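Long-range contacts in glycosyltransferase Gtf1 (Streptococcus pneumoniae, PDB 4PQG), which belongs to the glycosyltransferases of the GT-B class, with two Rossmann-like domains and an added extended beta-sheet domain, and is seen here with UDP bound: residues L360-Y365 against D385-K390; P328-T333 against Q401-L406; L346-I351 against R375-N380. All blocks are in the same frame, centred on the assembly; numbering follows the deposited sequence.

Overall arrangement
All three contacts lie in the Rossmann-like domain that holds the six-stranded parallel sheet. Contact 1 pairs 361-365 with the edge strand 387-391. Contact 2 pairs 330-334 with 404-406. Strands 361-365 and 330-334 are themselves neighbours, so the two contacts join into one sheet, with centres about 9 Å apart. Contact 3 packs helices 343-353 and 371-380 on one face of that sheet; its centre is about 10 Å from that of contact 1 and about 16 Å from that of contact 2. The bound UDP lies beyond the C-terminal strand ends. The side chain of Tyr-365 in contact 1 is about 3 Å from the bound UDP. The side chain of Tyr-405 in contact 2 is about 6 Å from UDP.

Contact 1: residues L360-Y365 against D385-K390; sequences LTFDIY and DYIQLK
Phe-362, Ile-364, Ile-387 and Leu-389 form the apolar centre, on one face of two parallel strands. Ile-387 CG2 reaches CD2 of the Phe-362 ring at 3.9 Å and also meets Ile-364 CD1. Ile-364 CD1 touches Leu-389 CD1 at 4.2 Å. Between the strands, Phe-362 N binds Tyr-386 O and Gln-388 N binds Phe-362 O. Ile-364 N binds Gln-388 O at 2.8 Å. The last rung, Lys-390 N to Ile-364 O, is nearly straight (176° at the hydrogen).

At the C-terminal end, Lys-390 CB lies over one face of the Tyr-365 ring, a CH-pi contact 3.7 Å from the centroid; Tyr-365 also touches the bound UDP. Bends at chi2 and chi3 carry the lysine chain alongside the ring, and Lys-390 CE comes 3.8 Å from Tyr-365 OH. Asp-363 and Gln-388 lie on the other face of the strands, where Lys-390 CG touches Asp-363 CB. A water donates to Asp-363 OD1 at 2.8 Å and, weakly, to Tyr-386 O. The polar ends of Asp-363 and Tyr-365 go to Tyr-402.

The pair is the strand part of the beta-alpha-beta unit 361-365, 371-380, 387-391. Helices 343-353 and 371-380 cover its apolar face, and strand 330-334 continues the sheet beyond 361-365.

Contact 2: residues P328-T333 against Q401-L406; sequences PFSLIT and QYEVYL
Ile-332 lies across the Tyr-402 ring at the middle of this contact, where two parallel strands of a Rossmann-like sheet pair. Strands 330-334 and 404-406 are neighbours in the sheet but far apart in the chain. Ile-332, Tyr-402 and Ser-330 bury the most surface here.

Ile-332 CG1 is anti to the backbone N (chi1 -179°). This runs the chain over one face of the Tyr-402 ring, with CB 3.9 Å from the centroid in a CH-pi contact. CD1 continues above the CD2-CE2 side of that ring. The CG2 branch meets Tyr-402 CB at 3.7 Å and also touches Tyr-405 CD1. Both backbone polar atoms of Ile-332 turn to strand 404-406: its N binds Val-404 O, and its O accepts Leu-406 N at 2.9 Å. That same O sits over one face of the Tyr-405 ring.

Tyr-402 also packs against Ser-330, whose OG is 3.7 Å from its CD1. Its hydroxyl reaches past strand 330-334 to Asp-363 and Tyr-365 of strand 361-365. Ser-330 O receives Glu-403 N at 3.1 Å and, weakly, Val-404 N. Two successive amides thus share one carbonyl where strand 404-406 begins, the second only weakly. Ser-330 OG takes a weak bond from Glu-403 N; its stronger partner is Lys-327 O.

On the opposite face of the sheet, Leu-331 CD2 meets Val-404 CB and Leu-331 CD1 meets Leu-406 CD1, beneath helices 343-353 and 458-474. Glu-403 OE1 accepts Phe-329 N from above the carboxylate plane and also bonds to Tyr-473. At the far end, Thr-333 OG1 donates to Leu-406 O at 2.6 Å.

Contact 3: residues L346-I351 against R375-N380; sequences LVKAVI and REIIAN
Ile-377 points toward helix 346-351 and meets three of its side chains. From CB the chain divides. CG2 is anti to the backbone N and does most of the touching. Ile-377 CG2 meets Val-347 CG1 at 3.7 Å, Ile-351 CD1 at 4.0 Å and Lys-348 CG at 4.1 Å. Val-347 and Ile-351 are one turn apart, and Lys-348 follows Val-347, so this methyl fits among three residues of one helix surface. The other branch leaves CB through CG1, which is anti to the carbonyl carbon (chi1 -60°). It ends in CD1, which reaches Lys-348 CE at 4.1 Å.

The Lys-348 chain is extended and crosses Ile-377 at about a right angle. Its methylenes serve as apolar surface, while NZ goes on to a salt bridge with Glu-458. Beside Ile-377, Ile-378 adds a second touch: its CG1 lies 4.0 Å from Val-347 CG1.

The two helices run nearly parallel, 17° apart, with segment axes 10.3 Å apart at their closest. Both lie on the same side of the parallel sheet. Beneath them, Val-347, Ile-351 and Ile-378 all touch Ile-387 of the edge strand.

All the touching atoms across this contact are aliphatic carbons. The direct contact is small, with no directional bond to fix it, and both helices also pack on Ile-387. The charge of Lys-348, whose chain takes part in the packing, is paired with Glu-458 outside it.

Contact 1: residues L360-Y365 against D385-K390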
loop_
_atom_site.group_PDB
_atom_site.type_symbol
_atom_site.label_atom_id
_atom_site.label_comp_id
_atom_site.label_asym_id
_atom_site.label_seq_id
_atom_site.Cartn_x
_atom_site.Cartn_y
_atom_site.Cartn_z
ATOM N N LEU A 360 -28.174 11.504 -10.692
ATOM C CA LEU A 360 -26.754 11.276 -10.405
ATOM C C LEU A 360 -26.475 10.766 -8.999
ATOM O O LEU A 360 -26.980 11.327 -8.027
ATOM C CB LEU A 360 -25.958 12.566 -10.596
ATOM C CG LEU A 360 -25.418 12.863 -11.985
ATOM C CD1 LEU A 360 -24.489 14.070 -11.894
ATOM C CD2 LEU A 360 -24.704 11.649 -12.572
ATOM N N THR A 361 -25.672 9.705 -8.897
ATOM C CA THR A 361 -25.056 9.336 -7.611
ATOM C C THR A 361 -23.538 9.216 -7.750
ATOM O O THR A 361 -23.025 9.063 -8.851
ATOM C CB THR A 361 -25.601 8.031 -7.031
ATOM O OG1 THR A 361 -25.547 7.019 -8.043
ATOM C CG2 THR A 361 -27.040 8.218 -6.510
ATOM N N PHE A 362 -22.838 9.289 -6.619
ATOM C CA PHE A 362 -21.373 9.326 -6.585
ATOM C C PHE A 362 -20.917 8.602 -5.335
ATOM O O PHE A 362 -21.099 9.107 -4.241
ATOM C CB PHE A 362 -20.867 10.786 -6.569
ATOM C CG PHE A 362 -19.355 10.934 -6.559
ATOM C CD1 PHE A 362 -18.522 9.988 -7.169
ATOM C CD2 PHE A 362 -18.765 12.053 -5.977
ATOM C CE1 PHE A 362 -17.135 10.149 -7.172
ATOM C CE2 PHE A 362 -17.385 12.215 -5.985
ATOM C CZ PHE A 362 -16.569 11.260 -6.583
ATOM N N ASP A 363 -20.361 7.402 -5.516
ATOM C CA ASP A 363 -19.791 6.620 -4.415
ATOM C C ASP A 363 -18.282 6.774 -4.372
ATOM O O ASP A 363 -17.610 6.687 -5.406
ATOM C CB ASP A 363 -20.197 5.142 -4.531
ATOM C CG ASP A 363 -21.626 4.890 -4.060
ATOM O OD1 ASP A 363 -22.198 5.748 -3.336
ATOM O OD2 ASP A 363 -22.175 3.822 -4.410
ATOM N N ILE A 364 -17.765 7.021 -3.169
ATOM C CA ILE A 364 -16.346 7.301 -2.948
ATOM C C ILE A 364 -15.724 6.192 -2.095
ATOM O O ILE A 364 -16.042 6.060 -0.914
ATOM C CB ILE A 364 -16.135 8.696 -2.288
ATOM C CG1 ILE A 364 -16.641 9.820 -3.204
ATOM C CG2 ILE A 364 -14.668 8.934 -1.959
ATOM C CD1 ILE A 364 -16.796 11.172 -2.512
ATOM N N TYR A 365 -14.854 5.397 -2.707
ATOM C CA TYR A 365 -14.173 4.282 -2.033
ATOM C C TYR A 365 -12.766 4.685 -1.603
ATOM O O TYR A 365 -12.091 5.425 -2.304
ATOM C CB TYR A 365 -14.103 3.071 -2.959
ATOM C CG TYR A 365 -15.455 2.444 -3.196
ATOM C CD1 TYR A 365 -15.885 1.360 -2.436
ATOM C CD2 TYR A 365 -16.316 2.953 -4.164
ATOM C CE1 TYR A 365 -17.126 0.791 -2.635
ATOM C CE2 TYR A 365 -17.563 2.389 -4.376
ATOM C CZ TYR A 365 -17.966 1.317 -3.604
ATOM O OH TYR A 365 -19.205 0.763 -3.817
ATOM N N ASP A 385 -27.853 11.885 0.372
ATOM C CA ASP A 385 -28.666 10.863 -0.272
ATOM C C ASP A 385 -28.092 10.388 -1.597
ATOM O O ASP A 385 -28.457 9.314 -2.069
ATOM C CB ASP A 385 -30.123 11.334 -0.444
ATOM C CG ASP A 385 -30.892 11.352 0.875
ATOM O OD1 ASP A 385 -30.412 10.761 1.872
ATOM O OD2 ASP A 385 -31.983 11.961 0.913
ATOM N N TYR A 386 -27.184 11.170 -2.179
ATOM C CA TYR A 386 -26.607 10.821 -3.480
ATOM C C TYR A 386 -25.069 10.828 -3.583
ATOM O O TYR A 386 -24.516 10.407 -4.611
ATOM C CB TYR A 386 -27.252 11.653 -4.595
ATOM C CG TYR A 386 -26.877 13.124 -4.666
ATOM C CD1 TYR A 386 -25.902 13.566 -5.555
ATOM C CD2 TYR A 386 -27.539 14.082 -3.890
ATOM C CE1 TYR A 386 -25.561 14.910 -5.647
ATOM C CE2 TYR A 386 -27.211 15.436 -3.981
ATOM C CZ TYR A 386 -26.222 15.839 -4.863
ATOM O OH TYR A 386 -25.879 17.168 -4.977
ATOM N N ILE A 387 -24.396 11.322 -2.542
ATOM C CA ILE A 387 -22.929 11.234 -2.431
ATOM C C ILE A 387 -22.561 10.570 -1.100
ATOM O O ILE A 387 -22.945 11.062 -0.022
ATOM C CB ILE A 387 -22.223 12.611 -2.562
ATOM C CG1 ILE A 387 -22.650 13.318 -3.854
ATOM C CG2 ILE A 387 -20.699 12.442 -2.572
ATOM C CD1 ILE A 387 -22.221 14.769 -3.970
ATOM N N GLN A 388 -21.833 9.449 -1.182
ATOM C CA GLN A 388 -21.490 8.643 0.001
ATOM C C GLN A 388 -20.053 8.091 0.010
ATOM O O GLN A 388 -19.498 7.742 -1.031
ATOM C CB GLN A 388 -22.486 7.491 0.182
ATOM C CG GLN A 388 -23.848 7.948 0.688
ATOM C CD GLN A 388 -24.952 6.934 0.452
ATOM O OE1 GLN A 388 -24.693 5.760 0.166
ATOM N NE2 GLN A 388 -26.207 7.395 0.563
ATOM N N LEU A 389 -19.484 8.031 1.213
ATOM C CA LEU A 389 -18.178 7.442 1.469
ATOM C C LEU A 389 -18.394 5.990 1.843
ATOM O O LEU A 389 -19.108 5.678 2.794
ATOM C CB LEU A 389 -17.474 8.169 2.619
ATOM C CG LEU A 389 -16.677 9.465 2.388
ATOM C CD1 LEU A 389 -17.459 10.497 1.595
ATOM C CD2 LEU A 389 -16.237 10.054 3.721
ATOM N N LYS A 390 -17.767 5.107 1.091
ATOM C CA LYS A 390 -17.995 3.679 1.255
ATOM C C LYS A 390 -16.916 2.991 2.079
ATOM O O LYS A 390 -17.076 1.837 2.439
ATOM C CB LYS A 390 -18.101 3.004 -0.112
ATOM C CG LYS A 390 -19.157 3.615 -1.027
ATOM C CD LYS A 390 -20.561 3.481 -0.446
ATOM C CE LYS A 390 -21.149 2.131 -0.815
ATOM N NZ LYS A 390 -22.345 1.823 0.025
HETATM O O HOH W 1 -24.295 7.528 -3.591
#

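Contact 2: residues P328-T333 against Q401-L406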
loop_
_atom_site.group_PDB
_atom_site.type_symbol
_atom_site.label_atom_id
_atom_site.label_comp_id
_atom_site.label_asym_id
_atom_site.label_seq_id
_atom_site.Cartn_x
_atom_site.Cartn_y
_atom_site.Cartn_z
ATOM N N PRO A 328 -28.203 3.370 -13.261
ATOM C CA PRO A 328 -28.209 4.538 -14.140
ATOM C C PRO A 328 -27.688 5.782 -13.433
ATOM O O PRO A 328 -28.033 6.027 -12.284
ATOM C CB PRO A 328 -29.702 4.697 -14.513
ATOM C CG PRO A 328 -30.276 3.329 -14.335
ATOM C CD PRO A 328 -29.546 2.761 -13.144
ATOM N N PHE A 329 -26.852 6.549 -14.129
ATOM C CA PHE A 329 -26.313 7.814 -13.620
ATOM C C PHE A 329 -25.382 7.632 -12.406
ATOM O O PHE A 329 -25.121 8.580 -11.676
ATOM C CB PHE A 329 -27.439 8.804 -13.285
ATOM C CG PHE A 329 -28.389 9.075 -14.431
ATOM C CD1 PHE A 329 -28.035 9.945 -15.466
ATOM C CD2 PHE A 329 -29.642 8.475 -14.466
ATOM C CE1 PHE A 329 -28.914 10.203 -16.514
ATOM C CE2 PHE A 329 -30.528 8.730 -15.508
ATOM C CZ PHE A 329 -30.163 9.598 -16.531
ATOM N N SER A 330 -24.895 6.415 -12.184
ATOM C CA SER A 330 -24.017 6.167 -11.030
ATOM C C SER A 330 -22.545 6.478 -11.337
ATOM O O SER A 330 -21.997 6.014 -12.336
ATOM C CB SER A 330 -24.188 4.737 -10.502
ATOM O OG SER A 330 -23.772 3.787 -11.459
ATOM N N LEU A 331 -21.920 7.255 -10.451
ATOM C CA LEU A 331 -20.513 7.636 -10.581
ATOM C C LEU A 331 -19.671 7.008 -9.459
ATOM O O LEU A 331 -20.163 6.767 -8.361
ATOM C CB LEU A 331 -20.367 9.172 -10.583
ATOM C CG LEU A 331 -21.260 9.957 -11.566
ATOM C CD1 LEU A 331 -21.165 11.459 -11.330
ATOM C CD2 LEU A 331 -20.939 9.627 -13.012
ATOM N N ILE A 332 -18.405 6.734 -9.755
ATOM C CA ILE A 332 -17.509 6.114 -8.775
ATOM C C ILE A 332 -16.105 6.750 -8.825
ATOM O O ILE A 332 -15.668 7.209 -9.884
ATOM C CB ILE A 332 -17.488 4.555 -8.934
ATOM C CG1 ILE A 332 -16.570 3.896 -7.887
ATOM C CG2 ILE A 332 -17.117 4.153 -10.354
ATOM C CD1 ILE A 332 -16.501 2.385 -8.004
ATOM N N THR A 333 -15.452 6.843 -7.665
ATOM C CA THR A 333 -14.007 7.067 -7.582
ATOM C C THR A 333 -13.446 6.170 -6.483
ATOM O O THR A 333 -14.178 5.760 -5.573
ATOM C CB THR A 333 -13.608 8.547 -7.380
ATOM O OG1 THR A 333 -12.231 8.710 -7.732
ATOM C CG2 THR A 333 -13.794 9.006 -5.951
ATOM N N GLN A 401 -20.588 -2.320 -11.366
ATOM C CA GLN A 401 -21.928 -1.935 -10.895
ATOM C C GLN A 401 -22.230 -0.455 -11.198
ATOM O O GLN A 401 -23.330 0.035 -10.942
ATOM C CB GLN A 401 -22.074 -2.193 -9.403
ATOM C CG GLN A 401 -21.922 -3.656 -9.009
ATOM C CD GLN A 401 -22.100 -3.887 -7.520
ATOM O OE1 GLN A 401 -23.128 -3.541 -6.942
ATOM N NE2 GLN A 401 -21.097 -4.490 -6.894
ATOM N N TYR A 402 -21.251 0.237 -11.770
ATOM C CA TYR A 402 -21.345 1.679 -11.997
ATOM C C TYR A 402 -21.247 2.037 -13.481
ATOM O O TYR A 402 -20.906 1.201 -14.315
ATOM C CB TYR A 402 -20.256 2.415 -11.189
ATOM C CG TYR A 402 -20.415 2.297 -9.685
ATOM C CD1 TYR A 402 -21.054 3.295 -8.958
ATOM C CD2 TYR A 402 -19.925 1.178 -8.988
ATOM C CE1 TYR A 402 -21.197 3.200 -7.584
ATOM C CE2 TYR A 402 -20.064 1.075 -7.613
ATOM C CZ TYR A 402 -20.704 2.088 -6.921
ATOM O OH TYR A 402 -20.859 2.011 -5.563
ATOM N N GLU A 403 -21.533 3.290 -13.811
ATOM C CA GLU A 403 -21.466 3.704 -15.191
ATOM C C GLU A 403 -20.176 4.406 -15.581
ATOM O O GLU A 403 -19.590 4.071 -16.617
ATOM C CB GLU A 403 -22.697 4.523 -15.573
ATOM C CG GLU A 403 -23.947 3.656 -15.674
ATOM C CD GLU A 403 -25.163 4.409 -16.182
ATOM O OE1 GLU A 403 -25.228 5.647 -16.011
ATOM O OE2 GLU A 403 -26.063 3.749 -16.745
ATOM N N VAL A 404 -19.729 5.358 -14.757
ATOM C CA VAL A 404 -18.594 6.205 -15.106
ATOM C C VAL A 404 -17.670 6.394 -13.892
ATOM O O VAL A 404 -18.144 6.518 -12.763
ATOM C CB VAL A 404 -19.054 7.598 -15.605
ATOM C CG1 VAL A 404 -17.850 8.510 -15.904
ATOM C CG2 VAL A 404 -19.947 7.479 -16.844
ATOM N N TYR A 405 -16.365 6.427 -14.151
ATOM C CA TYR A 405 -15.355 6.664 -13.121
ATOM C C TYR A 405 -14.843 8.100 -13.233
ATOM O O TYR A 405 -14.549 8.558 -14.335
ATOM C CB TYR A 405 -14.177 5.682 -13.281
ATOM C CG TYR A 405 -13.155 5.784 -12.160
ATOM C CD1 TYR A 405 -13.192 4.909 -11.075
ATOM C CD2 TYR A 405 -12.151 6.763 -12.184
ATOM C CE1 TYR A 405 -12.267 5.014 -10.035
ATOM C CE2 TYR A 405 -11.231 6.881 -11.146
ATOM C CZ TYR A 405 -11.295 6.006 -10.079
ATOM O OH TYR A 405 -10.383 6.123 -9.049
ATOM N N LEU A 406 -14.711 8.772 -12.085
ATOM C CA LEU A 406 -14.147 10.133 -11.972
ATOM C C LEU A 406 -12.822 10.209 -11.178
ATOM O O LEU A 406 -12.679 9.590 -10.145
ATOM C CB LEU A 406 -15.151 11.047 -11.264
ATOM C CG LEU A 406 -16.582 11.172 -11.786
ATOM C CD1 LEU A 406 -17.343 12.162 -10.913
ATOM C CD2 LEU A 406 -16.568 11.621 -13.241
#

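Contact 3: residues L346-I351 against R375-N380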
loop_
_atom_site.group_PDB
_atom_site.type_symbol
_atom_site.label_atom_id
_atom_site.label_comp_id
_atom_site.label_asym_id
_atom_site.label_seq_id
_atom_site.Cartn_x
_atom_site.Cartn_y
_atom_site.Cartn_z
ATOM N N LEU A 346 -14.197 16.766 -7.056
ATOM C CA LEU A 346 -15.200 15.875 -7.642
ATOM C C LEU A 346 -16.559 15.993 -6.961
ATOM O O LEU A 346 -17.603 15.992 -7.639
ATOM C CB LEU A 346 -14.753 14.402 -7.601
ATOM C CG LEU A 346 -13.501 14.056 -8.409
ATOM C CD1 LEU A 346 -13.197 12.572 -8.243
ATOM C CD2 LEU A 346 -13.709 14.414 -9.878
ATOM N N VAL A 347 -16.554 16.062 -5.631
ATOM C CA VAL A 347 -17.803 16.177 -4.890
ATOM C C VAL A 347 -18.557 17.450 -5.320
ATOM O O VAL A 347 -19.744 17.379 -5.674
ATOM C CB VAL A 347 -17.592 16.117 -3.350
ATOM C CG1 VAL A 347 -18.872 16.467 -2.605
ATOM C CG2 VAL A 347 -17.126 14.730 -2.925
ATOM N N LYS A 348 -17.867 18.594 -5.319
ATOM C CA LYS A 348 -18.455 19.871 -5.786
ATOM C C LYS A 348 -18.948 19.851 -7.246
ATOM O O LYS A 348 -19.980 20.452 -7.580
ATOM C CB LYS A 348 -17.484 21.028 -5.557
ATOM C CG LYS A 348 -17.107 21.186 -4.090
ATOM C CD LYS A 348 -16.451 22.524 -3.803
ATOM C CE LYS A 348 -16.284 22.726 -2.306
ATOM N NZ LYS A 348 -15.868 24.130 -2.031
ATOM N N ALA A 349 -18.214 19.146 -8.107
ATOM C CA ALA A 349 -18.615 18.955 -9.493
ATOM C C ALA A 349 -19.901 18.138 -9.587
ATOM O O ALA A 349 -20.810 18.484 -10.365
ATOM C CB ALA A 349 -17.500 18.288 -10.284
ATOM N N VAL A 350 -19.982 17.076 -8.788
ATOM C CA VAL A 350 -21.156 16.205 -8.772
ATOM C C VAL A 350 -22.385 16.943 -8.229
ATOM O O VAL A 350 -23.460 16.826 -8.806
ATOM C CB VAL A 350 -20.893 14.859 -8.048
ATOM C CG1 VAL A 350 -22.167 14.029 -7.916
ATOM C CG2 VAL A 350 -19.849 14.063 -8.816
ATOM N N ILE A 351 -22.217 17.712 -7.151
ATOM C CA ILE A 351 -23.285 18.583 -6.630
ATOM C C ILE A 351 -23.851 19.494 -7.725
ATOM O O ILE A 351 -25.067 19.668 -7.828
ATOM C CB ILE A 351 -22.810 19.434 -5.421
ATOM C CG1 ILE A 351 -22.496 18.530 -4.227
ATOM C CG2 ILE A 351 -23.846 20.499 -5.029
ATOM C CD1 ILE A 351 -21.611 19.206 -3.193
ATOM N N ARG A 375 -17.097 14.828 4.137
ATOM C CA ARG A 375 -18.331 14.828 4.918
ATOM C C ARG A 375 -18.899 16.238 5.126
ATOM O O ARG A 375 -20.114 16.436 5.085
ATOM C CB ARG A 375 -18.090 14.174 6.279
ATOM C CG ARG A 375 -17.968 12.666 6.214
ATOM C CD ARG A 375 -18.102 12.022 7.581
ATOM N NE ARG A 375 -16.859 12.110 8.348
ATOM C CZ ARG A 375 -15.908 11.172 8.377
ATOM N NH1 ARG A 375 -14.824 11.361 9.113
ATOM N NH2 ARG A 375 -16.039 10.043 7.681
ATOM N N GLU A 376 -18.011 17.201 5.359
ATOM C CA GLU A 376 -18.390 18.592 5.541
ATOM C C GLU A 376 -19.031 19.192 4.275
ATOM O O GLU A 376 -20.091 19.816 4.362
ATOM C CB GLU A 376 -17.180 19.399 6.012
ATOM C CG GLU A 376 -17.355 20.905 6.022
ATOM C CD GLU A 376 -16.030 21.620 6.260
ATOM O OE1 GLU A 376 -15.384 21.345 7.294
ATOM O OE2 GLU A 376 -15.632 22.450 5.408
ATOM N N ILE A 377 -18.400 18.985 3.118
ATOM C CA ILE A 377 -18.943 19.427 1.835
ATOM C C ILE A 377 -20.318 18.799 1.549
ATOM O O ILE A 377 -21.265 19.499 1.158
ATOM C CB ILE A 377 -17.966 19.143 0.659
ATOM C CG1 ILE A 377 -16.639 19.867 0.889
ATOM C CG2 ILE A 377 -18.571 19.574 -0.675
ATOM C CD1 ILE A 377 -15.524 19.434 -0.037
ATOM N N ILE A 378 -20.420 17.490 1.756
ATOM C CA ILE A 378 -21.657 16.755 1.552
ATOM C C ILE A 378 -22.768 17.277 2.476
ATOM O O ILE A 378 -23.889 17.536 2.014
ATOM C CB ILE A 378 -21.426 15.240 1.733
ATOM C CG1 ILE A 378 -20.457 14.734 0.659
ATOM C CG2 ILE A 378 -22.732 14.462 1.674
ATOM C CD1 ILE A 378 -19.864 13.366 0.968
ATOM N N ALA A 379 -22.452 17.449 3.762
ATOM C CA ALA A 379 -23.417 17.988 4.723
ATOM C C ALA A 379 -23.896 19.374 4.302
ATOM O O ALA A 379 -25.103 19.616 4.245
ATOM C CB ALA A 379 -22.830 18.040 6.124
ATOM N N ASN A 380 -22.946 20.263 4.002
ATOM C CA ASN A 380 -23.226 21.648 3.609
ATOM C C ASN A 380 -24.152 21.800 2.409
ATOM O O ASN A 380 -24.836 22.826 2.280
ATOM C CB ASN A 380 -21.929 22.421 3.334
ATOM C CG ASN A 380 -21.153 22.735 4.602
ATOM O OD1 ASN A 380 -21.668 22.583 5.708
ATOM N ND2 ASN A 380 -19.898 23.176 4.445
#